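Local structure of conserved hypothetical protein (2FB6) at residues I102-T105 and E106-K109. The protein is of unknown function but folds as a compact alpha/beta protein with a five-stranded parallel sheet. Numbering follows the deposited sequence. Where two conformers were deposited one is given.
Sequences IPLT and EYLK
Tyr107 turns its CG beside its own backbone N (chi1 -57°), which swings the phenol back along the helix over the preceding turn, where it meets Pro103. One face of the ring lies over Pro103 O, which approaches nearer the rim than the middle and comes within 3.1 Å of Tyr107 CG. That same oxygen accepts the backbone bond from Tyr107 N at 2.9 Å, so a single carbonyl is both bonded by the tyrosine amide and covered by its ring. Farther out, Pro103 CB touches Tyr107 CZ at 4.0 Å, and the phenol hydroxyl, hydrogen-bonded to Glu75, ties this face of helix 101-109 to the parallel sheet.

Leu104 takes the other course: CG stands anti to the backbone N (chi1 180°), and its branches cross those of Leu108, with Leu104 CG 3.9 Å from Leu108 CD1. Thr105 and Lys109 run alongside each other, the methyl CG2 of Thr105 meeting CE of Lys109 at 3.7 Å, while Thr105 OG1 bonds back to Gly101 O. Four consecutive i to i+4 bonds, from Glu106 N to Ile102 O through Lys109 N to Thr105 O, mark regular alpha-helix. One face of this last helix, with Pro103 and Tyr107, thus turns to the sheet, held by the hydroxyl bond and by contacts with Ile45 and Arg98, whereas Ile102, Glu106, Leu108 and Lys109 are exposed.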
loop_
_atom_site.group_PDB
_atom_site.type_symbol
_atom_site.label_atom_id
_atom_site.label_comp_id
_atom_site.label_asym_id
_atom_site.label_seq_id
_atom_site.Cartn_x
_atom_site.Cartn_y
_atom_site.Cartn_z
ATOM N N ILE A 102 7.647 9.803 -9.253
ATOM C CA ILE A 102 8.466 8.976 -10.140
ATOM C C ILE A 102 8.102 7.493 -10.012
ATOM O O ILE A 102 7.879 6.842 -11.023
ATOM C CB ILE A 102 9.990 9.234 -9.916
ATOM C CG1 ILE A 102 10.351 10.652 -10.344
ATOM C CG2 ILE A 102 10.853 8.187 -10.652
ATOM C CD1 ILE A 102 10.005 10.957 -11.764
ATOM N N PRO A 103 8.065 6.952 -8.780
ATOM C CA PRO A 103 7.654 5.553 -8.662
ATOM C C PRO A 103 6.324 5.216 -9.345
ATOM O O PRO A 103 6.252 4.228 -10.091
ATOM C CB PRO A 103 7.601 5.332 -7.144
ATOM C CG PRO A 103 8.635 6.277 -6.612
ATOM C CD PRO A 103 8.507 7.501 -7.477
ATOM N N LEU A 104 5.272 5.999 -9.103
ATOM C CA LEU A 104 3.991 5.675 -9.733
ATOM C C LEU A 104 4.097 5.717 -11.248
ATOM O O LEU A 104 3.563 4.847 -11.941
ATOM C CB LEU A 104 2.870 6.585 -9.243
ATOM C CG LEU A 104 1.497 6.301 -9.873
ATOM C CD1 LEU A 104 1.013 4.838 -9.701
ATOM C CD2 LEU A 104 0.466 7.251 -9.303
ATOM N N THR A 105 4.774 6.738 -11.759
ATOM C CA THR A 105 4.986 6.848 -13.195
ATOM C C THR A 105 5.678 5.593 -13.707
ATOM O O THR A 105 5.230 4.999 -14.699
ATOM C CB THR A 105 5.784 8.125 -13.549
ATOM O OG1 THR A 105 5.115 9.273 -13.007
ATOM C CG2 THR A 105 5.907 8.280 -15.075
ATOM N N GLU A 106 6.735 5.160 -13.025
ATOM C CA GLU A 106 7.451 3.967 -13.460
ATOM C C GLU A 106 6.567 2.728 -13.432
ATOM O O GLU A 106 6.587 1.915 -14.365
ATOM C CB GLU A 106 8.711 3.766 -12.622
ATOM C CG GLU A 106 9.774 4.828 -12.902
ATOM C CD GLU A 106 10.422 4.656 -14.263
ATOM O OE1 GLU A 106 10.983 3.563 -14.520
ATOM O OE2 GLU A 106 10.364 5.599 -15.080
ATOM N N TYR A 107 5.773 2.580 -12.368
ATOM C CA TYR A 107 4.890 1.410 -12.272
ATOM C C TYR A 107 3.935 1.378 -13.456
ATOM O O TYR A 107 3.713 0.330 -14.062
ATOM C CB TYR A 107 4.076 1.414 -10.971
ATOM C CG TYR A 107 4.885 1.463 -9.683
ATOM C CD1 TYR A 107 6.162 0.879 -9.586
ATOM C CD2 TYR A 107 4.342 2.042 -8.542
ATOM C CE1 TYR A 107 6.897 0.930 -8.390
ATOM C CE2 TYR A 107 5.063 2.082 -7.347
ATOM C CZ TYR A 107 6.331 1.515 -7.276
ATOM O OH TYR A 107 7.042 1.539 -6.094
ATOM N N LEU A 108 3.375 2.527 -13.789
ATOM C CA LEU A 108 2.440 2.599 -14.911
ATOM C C LEU A 108 3.148 2.326 -16.240
ATOM O O LEU A 108 2.650 1.558 -17.069
ATOM C CB LEU A 108 1.768 3.975 -14.936
ATOM C CG LEU A 108 0.701 4.172 -13.858
ATOM C CD1 LEU A 108 0.466 5.658 -13.559
ATOM C CD2 LEU A 108 -0.618 3.469 -14.243
ATOM N N LYS A 109 4.314 2.943 -16.426
ATOM C CA LYS A 109 5.095 2.788 -17.680
ATOM C C LYS A 109 5.529 1.352 -17.900
ATOM O O LYS A 109 5.632 0.900 -19.049
ATOM C CB LYS A 109 6.330 3.683 -17.664
ATOM C CG LYS A 109 6.005 5.164 -17.522
ATOM C CD LYS A 109 6.127 5.881 -18.818
ATOM C CE LYS A 109 5.883 7.365 -18.652
ATOM N NZ LYS A 109 5.816 8.036 -19.975
#